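Local structure of ancestral D-type dye decolorizing peroxidase (Geotrichum candidum, 7ANV) at residues 250-255 with 392-397; 20-25 with 177-182; 203-208 with 215-220; 363-368 with 396-401. The protein probably oxidises dyes and other bulky substrates with hydrogen peroxide, using a bound haem, as a D-type dye-decolorizing peroxidase. One frame throughout, in Å; residues are numbered along the deposited sequence.

Interaction 1 (250-255 with 392-397). With HEM (protoporphyrin IX containing Fe), chain B.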
# COMPACT_ATOMS: atom_id res chain seq x y z
N VAL A 250 1.34 4.72 6.46
CA VAL A 250 -0.13 4.56 6.33
C VAL A 250 -0.45 3.08 6.41
O VAL A 250 0.05 2.32 5.57
CB VAL A 250 -0.64 5.15 5.00
CG1 VAL A 250 -2.12 4.81 4.84
CG2 VAL A 250 -0.36 6.64 4.89
N PHE A 251 -1.32 2.71 7.35
CA PHE A 251 -1.85 1.35 7.48
C PHE A 251 -3.33 1.33 7.11
O PHE A 251 -4.08 2.09 7.68
CB PHE A 251 -1.57 0.79 8.88
CG PHE A 251 -1.95 -0.66 9.00
CD1 PHE A 251 -3.27 -1.02 9.27
CD2 PHE A 251 -0.99 -1.67 8.89
CE1 PHE A 251 -3.63 -2.37 9.34
CE2 PHE A 251 -1.36 -3.02 8.94
CZ PHE A 251 -2.67 -3.35 9.18
N ARG A 252 -3.73 0.43 6.22
CA ARG A 252 -5.14 0.14 5.94
C ARG A 252 -5.36 -1.37 5.89
O ARG A 252 -4.68 -2.06 5.14
CB ARG A 252 -5.56 0.71 4.58
CG ARG A 252 -5.32 2.19 4.40
CD ARG A 252 -6.49 3.01 4.82
NE ARG A 252 -7.58 2.94 3.85
CZ ARG A 252 -8.85 3.28 4.07
NH1 ARG A 252 -9.30 3.60 5.28
NH2 ARG A 252 -9.70 3.28 3.05
N LYS A 253 -6.30 -1.84 6.68
CA LYS A 253 -6.80 -3.22 6.57
C LYS A 253 -7.89 -3.24 5.49
O LYS A 253 -8.95 -2.62 5.70
CB LYS A 253 -7.31 -3.74 7.91
CG LYS A 253 -7.79 -5.18 7.82
CD LYS A 253 -8.42 -5.73 9.08
CE LYS A 253 -9.06 -7.07 8.74
NZ LYS A 253 -9.78 -7.68 9.89
N LEU A 254 -7.61 -3.86 4.35
CA LEU A 254 -8.51 -3.85 3.18
C LEU A 254 -8.98 -5.29 2.94
O LEU A 254 -8.22 -6.13 2.40
CB LEU A 254 -7.81 -3.29 1.95
CG LEU A 254 -7.26 -1.90 2.14
CD1 LEU A 254 -6.52 -1.43 0.88
CD2 LEU A 254 -8.37 -0.92 2.54
N GLN A 255 -10.21 -5.56 3.36
CA GLN A 255 -10.83 -6.89 3.15
C GLN A 255 -11.09 -7.09 1.65
O GLN A 255 -11.59 -6.14 1.00
CB GLN A 255 -12.12 -6.97 3.93
CG GLN A 255 -12.76 -8.33 3.77
CD GLN A 255 -14.11 -8.42 4.42
OE1 GLN A 255 -14.62 -7.46 4.99
NE2 GLN A 255 -14.71 -9.60 4.31
N LEU A 392 -5.73 -7.50 2.11
CA LEU A 392 -4.41 -6.86 2.07
C LEU A 392 -4.24 -6.02 3.33
O LEU A 392 -5.13 -5.21 3.64
CB LEU A 392 -4.35 -5.99 0.82
CG LEU A 392 -2.97 -5.35 0.59
CD1 LEU A 392 -1.89 -6.38 0.32
CD2 LEU A 392 -3.07 -4.36 -0.57
N LEU A 393 -3.13 -6.21 4.00
CA LEU A 393 -2.62 -5.26 5.01
C LEU A 393 -1.79 -4.28 4.21
O LEU A 393 -0.59 -4.56 3.85
CB LEU A 393 -1.83 -5.98 6.11
CG LEU A 393 -2.61 -7.14 6.76
CD1 LEU A 393 -1.78 -7.78 7.84
CD2 LEU A 393 -3.97 -6.67 7.31
N PHE A 394 -2.46 -3.20 3.82
CA PHE A 394 -1.85 -2.17 2.96
C PHE A 394 -0.96 -1.31 3.84
O PHE A 394 -1.46 -0.74 4.81
CB PHE A 394 -2.92 -1.36 2.22
CG PHE A 394 -2.34 -0.21 1.44
CD1 PHE A 394 -2.17 1.03 2.05
CD2 PHE A 394 -1.91 -0.37 0.14
CE1 PHE A 394 -1.61 2.10 1.38
CE2 PHE A 394 -1.37 0.72 -0.54
CZ PHE A 394 -1.24 1.94 0.07
N VAL A 395 0.31 -1.15 3.44
CA VAL A 395 1.24 -0.23 4.13
C VAL A 395 1.92 0.60 3.06
O VAL A 395 2.45 0.01 2.11
CB VAL A 395 2.25 -0.99 5.02
CG1 VAL A 395 3.40 -0.10 5.54
CG2 VAL A 395 1.55 -1.64 6.20
N CYS A 396 1.99 1.91 3.25
CA CYS A 396 2.84 2.70 2.36
C CYS A 396 3.56 3.75 3.19
O CYS A 396 3.05 4.15 4.25
CB CYS A 396 2.06 3.22 1.16
SG CYS A 396 0.93 4.58 1.52
N TYR A 397 4.70 4.15 2.65
CA TYR A 397 5.59 5.17 3.25
C TYR A 397 5.69 6.37 2.30
O TYR A 397 5.76 6.22 1.08
CB TYR A 397 6.97 4.58 3.53
CG TYR A 397 6.95 3.48 4.56
CD1 TYR A 397 6.92 3.81 5.91
CD2 TYR A 397 6.89 2.14 4.20
CE1 TYR A 397 6.96 2.83 6.90
CE2 TYR A 397 6.85 1.16 5.18
CZ TYR A 397 6.89 1.51 6.52
OH TYR A 397 6.86 0.56 7.50
CHA HEM B . 0.07 -1.44 -7.73
CHB HEM B . -3.36 -4.44 -6.10
CHC HEM B . -4.67 -1.09 -2.77
CHD HEM B . -1.48 2.01 -4.73
C1A HEM B . -0.74 -2.54 -7.55
C2A HEM B . -0.65 -3.74 -8.30
C3A HEM B . -1.62 -4.58 -7.86
C4A HEM B . -2.31 -3.91 -6.81
CMA HEM B . -1.91 -6.00 -8.34
CAA HEM B . 0.30 -4.02 -9.45
CBA HEM B . 1.72 -4.39 -9.05
CGA HEM B . 2.72 -3.28 -9.23
O1A HEM B . 2.73 -2.48 -10.18
O2A HEM B . 3.58 -3.20 -8.42
C1B HEM B . -4.01 -3.77 -5.05
C2B HEM B . -5.04 -4.36 -4.25
C3B HEM B . -5.41 -3.44 -3.30
C4B HEM B . -4.55 -2.25 -3.53
CMB HEM B . -5.64 -5.73 -4.42
CAB HEM B . -6.39 -3.53 -2.20
CBB HEM B . -6.84 -4.69 -1.64
C1C HEM B . -3.93 0.08 -3.03
C2C HEM B . -4.07 1.31 -2.37
C3C HEM B . -3.18 2.19 -2.97
C4C HEM B . -2.49 1.47 -3.97
CMC HEM B . -5.04 1.60 -1.23
CAC HEM B . -2.91 3.61 -2.71
CBC HEM B . -3.80 4.41 -2.15
C1D HEM B . -0.77 1.26 -5.66
C2D HEM B . 0.37 1.87 -6.37
C3D HEM B . 0.78 0.90 -7.22
C4D HEM B . -0.10 -0.27 -7.02
CMD HEM B . 1.00 3.25 -6.24
CAD HEM B . 1.94 1.00 -8.19
CBD HEM B . 1.56 1.69 -9.51
CGD HEM B . 2.76 1.89 -10.39
O1D HEM B . 2.63 1.56 -11.60
O2D HEM B . 3.82 2.41 -9.96
NA HEM B . -1.77 -2.66 -6.62
NB HEM B . -3.74 -2.54 -4.57
NC HEM B . -2.99 0.19 -4.04
ND HEM B . -1.06 0.01 -6.09
FE HEM B . -2.38 -1.22 -5.41

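Interaction 2 (20-25 with 177-182)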
# COMPACT_ATOMS: atom_id res chain seq x y z
N THR A 20 5.81 -13.93 6.44
CA THR A 20 4.73 -13.61 7.39
C THR A 20 5.12 -12.35 8.16
O THR A 20 6.33 -12.07 8.33
CB THR A 20 4.44 -14.79 8.32
OG1 THR A 20 3.30 -14.50 9.13
CG2 THR A 20 5.60 -15.15 9.22
N GLU A 21 4.14 -11.61 8.63
CA GLU A 21 4.42 -10.35 9.32
C GLU A 21 3.27 -10.12 10.28
O GLU A 21 2.12 -10.26 9.84
CB GLU A 21 4.56 -9.23 8.28
CG GLU A 21 4.98 -7.90 8.86
CD GLU A 21 5.14 -6.86 7.75
OE1 GLU A 21 4.48 -7.02 6.68
OE2 GLU A 21 5.89 -5.89 7.97
N THR A 22 3.57 -9.68 11.50
CA THR A 22 2.54 -9.39 12.50
C THR A 22 2.62 -7.90 12.81
O THR A 22 3.72 -7.35 12.93
CB THR A 22 2.72 -10.25 13.75
OG1 THR A 22 2.38 -11.59 13.39
CG2 THR A 22 1.80 -9.78 14.86
N TYR A 23 1.47 -7.25 12.83
CA TYR A 23 1.32 -5.85 13.27
C TYR A 23 0.74 -5.88 14.67
O TYR A 23 -0.38 -6.37 14.83
CB TYR A 23 0.44 -5.14 12.25
CG TYR A 23 1.09 -5.00 10.92
CD1 TYR A 23 0.97 -6.00 9.98
CD2 TYR A 23 1.80 -3.87 10.60
CE1 TYR A 23 1.58 -5.91 8.74
CE2 TYR A 23 2.40 -3.75 9.36
CZ TYR A 23 2.28 -4.76 8.44
OH TYR A 23 2.87 -4.67 7.21
N PHE A 24 1.49 -5.36 15.63
CA PHE A 24 1.10 -5.28 17.06
C PHE A 24 0.76 -3.83 17.37
O PHE A 24 1.69 -2.97 17.51
CB PHE A 24 2.24 -5.87 17.90
CG PHE A 24 1.97 -5.91 19.36
CD1 PHE A 24 2.18 -4.79 20.15
CD2 PHE A 24 1.61 -7.10 19.97
CE1 PHE A 24 2.00 -4.88 21.53
CE2 PHE A 24 1.43 -7.17 21.34
CZ PHE A 24 1.61 -6.05 22.11
N PHE A 25 -0.54 -3.53 17.43
CA PHE A 25 -1.02 -2.14 17.65
C PHE A 25 -1.17 -1.99 19.16
O PHE A 25 -1.78 -2.84 19.84
CB PHE A 25 -2.35 -1.89 16.95
CG PHE A 25 -2.25 -2.00 15.46
CD1 PHE A 25 -1.87 -0.91 14.70
CD2 PHE A 25 -2.56 -3.18 14.81
CE1 PHE A 25 -1.80 -1.00 13.33
CE2 PHE A 25 -2.47 -3.27 13.43
CZ PHE A 25 -2.12 -2.18 12.68
N VAL A 177 -3.86 -3.47 21.65
CA VAL A 177 -5.20 -3.06 21.15
C VAL A 177 -5.66 -4.09 20.13
O VAL A 177 -6.82 -4.50 20.12
CB VAL A 177 -5.17 -1.66 20.52
CG1 VAL A 177 -6.53 -1.24 19.99
CG2 VAL A 177 -4.64 -0.63 21.50
N LEU A 178 -4.73 -4.54 19.29
CA LEU A 178 -5.06 -5.41 18.15
C LEU A 178 -3.75 -6.01 17.65
O LEU A 178 -2.74 -5.28 17.55
CB LEU A 178 -5.76 -4.60 17.05
CG LEU A 178 -6.11 -5.36 15.77
CD1 LEU A 178 -7.19 -6.41 16.00
CD2 LEU A 178 -6.53 -4.41 14.66
N THR A 179 -3.79 -7.29 17.31
CA THR A 179 -2.71 -7.92 16.54
C THR A 179 -3.30 -8.45 15.24
O THR A 179 -4.40 -9.06 15.29
CB THR A 179 -2.03 -9.03 17.35
OG1 THR A 179 -1.60 -8.43 18.56
CG2 THR A 179 -0.84 -9.63 16.64
N ILE A 180 -2.62 -8.20 14.11
CA ILE A 180 -3.08 -8.73 12.80
C ILE A 180 -1.87 -9.44 12.22
O ILE A 180 -0.81 -8.81 12.12
CB ILE A 180 -3.61 -7.64 11.84
CG1 ILE A 180 -4.49 -6.60 12.54
CG2 ILE A 180 -4.32 -8.34 10.68
CD1 ILE A 180 -5.02 -5.46 11.66
N GLN A 181 -2.06 -10.64 11.75
CA GLN A 181 -1.02 -11.40 11.05
C GLN A 181 -1.25 -11.39 9.54
O GLN A 181 -2.38 -11.72 9.09
CB GLN A 181 -1.02 -12.83 11.58
CG GLN A 181 0.09 -13.68 10.98
CD GLN A 181 0.01 -15.07 11.52
OE1 GLN A 181 0.14 -15.26 12.73
NE2 GLN A 181 -0.30 -16.05 10.66
N GLY A 182 -0.20 -11.12 8.78
CA GLY A 182 -0.22 -11.29 7.33
C GLY A 182 0.62 -12.47 6.93
O GLY A 182 1.50 -12.87 7.68
O HOH W 1 0.78 -13.20 14.67

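Interaction 3 (203-208 with 215-220)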
# COMPACT_ATOMS: atom_id res chain seq x y z
N GLN A 203 7.93 0.33 -7.80
CA GLN A 203 8.19 1.21 -6.65
C GLN A 203 9.01 2.36 -7.20
O GLN A 203 9.77 2.16 -8.14
CB GLN A 203 9.04 0.52 -5.60
CG GLN A 203 8.44 -0.77 -5.05
CD GLN A 203 7.46 -0.63 -3.92
OE1 GLN A 203 6.87 0.43 -3.70
NE2 GLN A 203 7.40 -1.70 -3.12
N PRO A 204 8.96 3.54 -6.57
CA PRO A 204 9.81 4.64 -7.00
C PRO A 204 11.26 4.28 -6.67
O PRO A 204 11.56 3.64 -5.64
CB PRO A 204 9.24 5.82 -6.18
CG PRO A 204 8.71 5.15 -4.93
CD PRO A 204 8.10 3.86 -5.43
N ALA A 205 12.17 4.70 -7.53
CA ALA A 205 13.61 4.55 -7.26
C ALA A 205 14.05 5.75 -6.43
O ALA A 205 14.11 6.86 -6.94
CB ALA A 205 14.38 4.46 -8.57
N VAL A 206 14.45 5.53 -5.20
CA VAL A 206 14.90 6.64 -4.32
C VAL A 206 16.35 7.02 -4.66
O VAL A 206 17.29 6.21 -4.47
CB VAL A 206 14.73 6.25 -2.84
CG1 VAL A 206 15.21 7.34 -1.90
CG2 VAL A 206 13.29 5.90 -2.53
N LYS A 207 16.55 8.25 -5.09
CA LYS A 207 17.89 8.75 -5.41
C LYS A 207 18.79 8.62 -4.18
O LYS A 207 18.39 9.02 -3.08
CB LYS A 207 17.84 10.20 -5.89
CG LYS A 207 17.23 10.34 -7.26
CD LYS A 207 17.20 11.77 -7.69
CE LYS A 207 16.52 11.97 -9.01
NZ LYS A 207 16.52 13.41 -9.33
N GLY A 208 19.99 8.08 -4.39
CA GLY A 208 20.95 7.85 -3.30
C GLY A 208 20.77 6.46 -2.70
O GLY A 208 21.63 6.08 -1.90
N PRO A 215 14.40 0.08 -16.31
CA PRO A 215 13.75 0.83 -17.38
C PRO A 215 12.29 1.09 -17.03
O PRO A 215 11.57 0.16 -16.64
CB PRO A 215 13.92 -0.09 -18.59
CG PRO A 215 15.21 -0.81 -18.28
CD PRO A 215 15.08 -1.12 -16.81
N GLY A 216 11.90 2.36 -17.07
CA GLY A 216 10.56 2.78 -16.68
C GLY A 216 10.39 3.14 -15.22
O GLY A 216 9.29 3.63 -14.88
N GLN A 217 11.37 2.84 -14.37
CA GLN A 217 11.29 3.11 -12.91
C GLN A 217 11.78 4.55 -12.66
O GLN A 217 12.97 4.83 -12.80
CB GLN A 217 12.10 2.08 -12.12
CG GLN A 217 11.87 2.14 -10.62
CD GLN A 217 12.83 1.27 -9.85
OE1 GLN A 217 13.88 0.80 -10.34
NE2 GLN A 217 12.47 1.03 -8.60
N ALA A 218 10.87 5.46 -12.38
CA ALA A 218 11.20 6.89 -12.18
C ALA A 218 11.94 7.09 -10.87
O ALA A 218 11.55 6.52 -9.84
CB ALA A 218 9.93 7.71 -12.23
N PRO A 219 13.02 7.90 -10.88
CA PRO A 219 13.76 8.23 -9.67
C PRO A 219 13.00 9.36 -8.97
O PRO A 219 12.35 10.16 -9.66
CB PRO A 219 15.15 8.68 -10.17
CG PRO A 219 15.09 8.59 -11.68
CD PRO A 219 13.63 8.51 -12.07
N VAL A 220 13.05 9.37 -7.64
CA VAL A 220 12.46 10.44 -6.81
C VAL A 220 13.55 10.91 -5.86
O VAL A 220 14.40 10.09 -5.44
CB VAL A 220 11.19 9.99 -6.06
CG1 VAL A 220 10.13 9.45 -7.02
CG2 VAL A 220 11.49 8.99 -4.97

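Interaction 4 (363-368 with 396-401). With HEM (protoporphyrin IX containing Fe), chain B; OXY (oxygen molecule), chain K.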
# COMPACT_ATOMS: atom_id res chain seq x y z
N ARG A 363 4.05 12.58 -5.70
CA ARG A 363 2.88 11.72 -5.51
C ARG A 363 3.31 10.27 -5.30
O ARG A 363 2.41 9.40 -5.19
CB ARG A 363 1.93 11.76 -6.71
CG ARG A 363 1.56 13.16 -7.17
CD ARG A 363 1.01 13.93 -6.03
NE ARG A 363 0.47 15.20 -6.51
CZ ARG A 363 0.08 16.15 -5.68
NH1 ARG A 363 0.16 15.95 -4.38
NH2 ARG A 363 -0.37 17.31 -6.15
N ARG A 364 4.61 9.97 -5.29
CA ARG A 364 5.06 8.56 -5.25
C ARG A 364 5.05 8.04 -3.81
O ARG A 364 5.34 8.82 -2.89
CB ARG A 364 6.44 8.42 -5.89
CG ARG A 364 6.49 8.86 -7.35
CD ARG A 364 5.51 8.10 -8.22
NE ARG A 364 5.73 6.67 -8.22
CZ ARG A 364 6.63 6.03 -8.97
NH1 ARG A 364 7.44 6.71 -9.78
NH2 ARG A 364 6.78 4.73 -8.87
N ILE A 365 4.71 6.77 -3.67
CA ILE A 365 4.73 6.05 -2.37
C ILE A 365 5.54 4.77 -2.50
O ILE A 365 5.67 4.21 -3.62
CB ILE A 365 3.30 5.77 -1.88
CG1 ILE A 365 2.53 4.86 -2.83
CG2 ILE A 365 2.59 7.10 -1.62
CD1 ILE A 365 1.19 4.41 -2.31
N ILE A 366 6.09 4.33 -1.38
CA ILE A 366 6.69 2.98 -1.24
C ILE A 366 5.68 2.07 -0.55
O ILE A 366 5.19 2.44 0.53
CB ILE A 366 8.01 3.09 -0.46
CG1 ILE A 366 9.07 3.70 -1.36
CG2 ILE A 366 8.43 1.74 0.09
CD1 ILE A 366 10.39 3.87 -0.67
N ARG A 367 5.38 0.94 -1.16
CA ARG A 367 4.37 -0.01 -0.67
C ARG A 367 5.06 -1.21 -0.00
O ARG A 367 6.03 -1.72 -0.57
CB ARG A 367 3.45 -0.50 -1.78
CG ARG A 367 2.61 0.66 -2.34
CD ARG A 367 1.81 0.32 -3.58
NE ARG A 367 2.72 -0.10 -4.63
CZ ARG A 367 2.74 -1.26 -5.24
NH1 ARG A 367 1.86 -2.22 -4.95
NH2 ARG A 367 3.67 -1.50 -6.14
N ARG A 368 4.59 -1.58 1.19
CA ARG A 368 5.22 -2.68 1.95
C ARG A 368 4.15 -3.56 2.57
O ARG A 368 4.40 -4.09 3.71
CB ARG A 368 6.15 -2.18 3.06
CG ARG A 368 7.32 -1.35 2.57
CD ARG A 368 8.37 -2.12 1.80
NE ARG A 368 9.46 -1.20 1.52
CZ ARG A 368 10.20 -1.20 0.44
NH1 ARG A 368 9.94 -2.03 -0.54
NH2 ARG A 368 11.13 -0.29 0.29
N CYS A 396 1.99 1.91 3.25
CA CYS A 396 2.84 2.70 2.36
C CYS A 396 3.56 3.75 3.19
O CYS A 396 3.05 4.15 4.25
CB CYS A 396 2.06 3.22 1.16
SG CYS A 396 0.93 4.58 1.52
N TYR A 397 4.70 4.15 2.65
CA TYR A 397 5.59 5.17 3.25
C TYR A 397 5.69 6.37 2.30
O TYR A 397 5.76 6.22 1.08
CB TYR A 397 6.97 4.58 3.53
CG TYR A 397 6.95 3.48 4.56
CD1 TYR A 397 6.92 3.81 5.91
CD2 TYR A 397 6.89 2.14 4.20
CE1 TYR A 397 6.96 2.83 6.90
CE2 TYR A 397 6.85 1.16 5.18
CZ TYR A 397 6.89 1.51 6.52
OH TYR A 397 6.86 0.56 7.50
N GLN A 398 5.82 7.55 2.91
CA GLN A 398 5.94 8.85 2.23
C GLN A 398 6.33 9.87 3.27
O GLN A 398 6.02 9.70 4.46
CB GLN A 398 4.63 9.26 1.54
CG GLN A 398 3.41 9.40 2.44
CD GLN A 398 2.53 8.18 2.49
OE1 GLN A 398 1.70 7.95 1.62
NE2 GLN A 398 2.72 7.36 3.51
N SER A 399 6.91 10.97 2.83
CA SER A 399 7.24 12.09 3.73
C SER A 399 6.00 12.94 3.99
O SER A 399 6.04 13.71 4.92
CB SER A 399 8.32 12.95 3.18
OG SER A 399 7.93 13.51 1.92
N ASN A 400 4.99 12.85 3.12
CA ASN A 400 3.83 13.75 3.16
C ASN A 400 2.56 12.96 2.83
O ASN A 400 2.35 12.61 1.65
CB ASN A 400 4.11 14.86 2.17
CG ASN A 400 3.19 16.03 2.31
OD1 ASN A 400 1.97 15.86 2.17
ND2 ASN A 400 3.76 17.19 2.59
N ILE A 401 1.74 12.68 3.84
CA ILE A 401 0.55 11.81 3.65
C ILE A 401 -0.40 12.49 2.65
O ILE A 401 -0.98 11.79 1.78
CB ILE A 401 -0.12 11.49 4.99
CG1 ILE A 401 0.76 10.59 5.88
CG2 ILE A 401 -1.48 10.82 4.77
CD1 ILE A 401 0.15 10.32 7.19
CHA HEM B . 0.07 -1.44 -7.73
CHB HEM B . -3.36 -4.44 -6.10
CHC HEM B . -4.67 -1.09 -2.77
CHD HEM B . -1.48 2.01 -4.73
C1A HEM B . -0.74 -2.54 -7.55
C2A HEM B . -0.65 -3.74 -8.30
C3A HEM B . -1.62 -4.58 -7.86
C4A HEM B . -2.31 -3.91 -6.81
CMA HEM B . -1.91 -6.00 -8.34
CAA HEM B . 0.30 -4.02 -9.45
CBA HEM B . 1.72 -4.39 -9.05
CGA HEM B . 2.72 -3.28 -9.23
O1A HEM B . 2.73 -2.48 -10.18
O2A HEM B . 3.58 -3.20 -8.42
C1B HEM B . -4.01 -3.77 -5.05
C2B HEM B . -5.04 -4.36 -4.25
C3B HEM B . -5.41 -3.44 -3.30
C4B HEM B . -4.55 -2.25 -3.53
CMB HEM B . -5.64 -5.73 -4.42
CAB HEM B . -6.39 -3.53 -2.20
CBB HEM B . -6.84 -4.69 -1.64
C1C HEM B . -3.93 0.08 -3.03
C2C HEM B . -4.07 1.31 -2.37
C3C HEM B . -3.18 2.19 -2.97
C4C HEM B . -2.49 1.47 -3.97
CMC HEM B . -5.04 1.60 -1.23
CAC HEM B . -2.91 3.61 -2.71
CBC HEM B . -3.80 4.41 -2.15
C1D HEM B . -0.77 1.26 -5.66
C2D HEM B . 0.37 1.87 -6.37
C3D HEM B . 0.78 0.90 -7.22
C4D HEM B . -0.10 -0.27 -7.02
CMD HEM B . 1.00 3.25 -6.24
CAD HEM B . 1.94 1.00 -8.19
CBD HEM B . 1.56 1.69 -9.51
CGD HEM B . 2.76 1.89 -10.39
O1D HEM B . 2.63 1.56 -11.60
O2D HEM B . 3.82 2.41 -9.96
NA HEM B . -1.77 -2.66 -6.62
NB HEM B . -3.74 -2.54 -4.57
NC HEM B . -2.99 0.19 -4.04
ND HEM B . -1.06 0.01 -6.09
FE HEM B . -2.38 -1.22 -5.41
O1 OXY K . -1.00 -1.92 -3.80
O2 OXY K . -0.56 -2.24 -2.64

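Interaction 1 (250-255 with 392-397)
The ring of Phe394 has the haem methyl carbon CMC over the centre of one face, 3.8 Å above its plane, while CG of Arg252 and CD1 of Leu254 on the facing strand reach it obliquely. Its CE2 atom comes within 3.3 Å of the haem pyrrole carbon C2C. The CG atom of Phe394 lies anti to the backbone N (chi1 174°), which carries the ring from the strand out to the porphyrin. Leu254 and Leu392 extend this surface, with CD2 of Leu392 3.7 Å from haem C3B. The two strands are antiparallel neighbours in the four-stranded sheet of the C-terminal half, one of two ferredoxin-like sheets of the dye-decolorizing peroxidase fold, and three hydrogen-bonded pairs, Val250 with Cys396, Arg252 with Phe394 and Leu254 with Leu392, join their backbones. Phe251, Lys253, Leu393 and Val395 occupy the face turned from the haem. There CD2 of the Phe251 ring meets CG2 of Val395 at 3.7 Å, and its CZ lies 4.0 Å from CD2 of Leu393, whose side chain runs alongside the ring. Tyr23 and Phe25 make edge-to-face contacts with Phe251. The charged ends leave the strand pair for salt bridges, Arg252 to Asp117, Lys253 to Asp132 and Asp389.

Interaction 2 (20-25 with 177-182)
Backbone hydrogen bonds pair Glu21 with Gly182, Tyr23 with Ile180 and Phe25 with Leu178. The bond from Gly182 N to Glu21 O is short and straight, 2.7 Å with 176° at the hydrogen, whereas Glu21 N approaches Gly182 O from above the carbonyl plane. At the other end Phe25 O receives Val177 N at 2.8 Å and, more weakly, Leu178 N at 3.4 Å, so that two residues face one: a classic beta bulge. These are the antiparallel strands 20-28 and 174-183 of the four-stranded sheet in the N-terminal half, within the dimeric alpha+beta barrel family; strand 174-183 is outermost, and strand 142-148 flanks the other edge of strand 20-28.

Apolar contacts gather on the face of Tyr23, Phe25, Leu178 and Ile180. The CE2 atom of Phe25 meets CD1 of Ile180 at 3.8 Å, obliquely to the ring, while Leu178 lies alongside Phe25 and its carbonyl oxygen sits at the ring edge. The CG atom of Phe25 is anti to the carbonyl carbon (chi1 -63°), which leans the ring back along the strand toward Ile180.

Polar side chains meet mainly on the face of Thr22, Thr179 and Gln181, which Phe24 shares. A water 2.6 Å from Thr22 OG1 donates to Gln181 OE1 at 2.9 Å, while Gln181 NE2 bonds to Asp183. At the strand end, Thr20 OG1 lies 2.8 Å from Gly182 O, with the Asp183 carboxylate also within hydrogen-bonding range.

Interaction 3 (203-208 with 215-220)
Gln217 lays the end of its side chain over the methyl group of Ala205, with its CD atom 3.8 Å from Ala205 CB. Ala205 belongs to a small two-stranded parallel sheet, in which it pairs with Pro219 and Val206 with Val220; Gln217 lies just before the second strand. The extended chain of Gln217, with CG anti to the backbone N (chi1 -170°), takes the amide past Ala205 to the backbone of Gln203. There NE2 donates to Gln203 O at 3.0 Å, the oxygen lying close to the amide plane although the nitrogen stands above the plane of the Gln203 carbonyl. OE1 of the same amide accepts from the backbone N of Asn214, so both ends of the group are held and its rotation is fixed. With an alanine in place of Gln217, Gln203 O and the Asn214 N-H would probably lose this shared partner and the methyl of Ala205 its cover.

Three backbone bonds hold the strands together: Ala205 N to Ala218 O, Val220 N to Ala205 O, and a nearly straight one from Lys207 N to Val220 O (176°). On one side, Val220 CG1 rests against Pro204 CB at 3.8 Å. Arg364 packs on Val220 and Ile366 on Pro204 and Val206, which joins this part of the contact to segment 363-368. Gln203 turns its own amide elsewhere, NE2 bonding to the backbone oxygen of Arg367. On the solvent side the extended Lys207 chain passes obliquely across Pro219, its CE 3.7 Å from Pro219 CB.

Interaction 4 (363-368 with 396-401)
Strand 366-372 joins the edge of the C-terminal ferredoxin-like sheet here and brings Arg367 into the distal haem pocket of the peroxidase. Ile366 and Tyr397 form an antiparallel hydrogen-bonded pair, with Tyr397 N donating to Ile366 O at 2.8 Å and Ile366 N returning the bond to Tyr397 O. Arg367, next along, turns its side chain toward the haem. A bend at chi3 (-60°) lays the guanidinium over the porphyrin, with haem C4D 3.4 Å above its plane, offset toward the rim. Its NH2 donates to propionate oxygen O2A of the haem at 2.8 Å, and NH1 makes a weak bond of 3.1 Å to O1 of a dioxygen, which approaches at the guanidinium edge and whose O1 is itself 2.2 Å from the iron FE. Asp199 forms a salt bridge with NH1, and Ser202 O takes a further bond from NH2, so the group is gripped from several directions. A leucine in place of Arg367 would probably cost O2A and Asp199 this cationic partner and the dioxygen its weak bond from NH1.

Ile365 fits its CD1 against CB and SG of Cys396, 3.8 Å from each, while its CG2 runs beside Gln398 OE1. On the other face, CG of Arg368 meets the edge of the Tyr397 ring at CE2, 3.7 Å away. Tyr397 OH bonds to the Asp11 carboxylate and Arg368 NE to the Asp11 backbone oxygen. Ile365 also packs on Ile408 of helix 405-413, and Tyr397 reaches strands 247-256 and 466-476.

Overall arrangement
Interactions 1 and 4 share strand 391-398, which lies between its neighbours 247-256 and 366-372, and both touch the haem: the first supplies apolar side chains, the second a charged and hydrogen-bonding one. Interaction 2, in the sheet of the other half, packs its aromatic face against the back of interaction 1, while its opposite face is largely polar, with a water between Thr22 and Gln181. Interactions 1 and 4 are buried close to the centre of the chain; interaction 2 is buried too, though its centre is about 16 Å from that of the chain. Interaction 3, centred about 17 Å away, is partly exposed, and side-chain packing and a hydrogen bond join it to interaction 4.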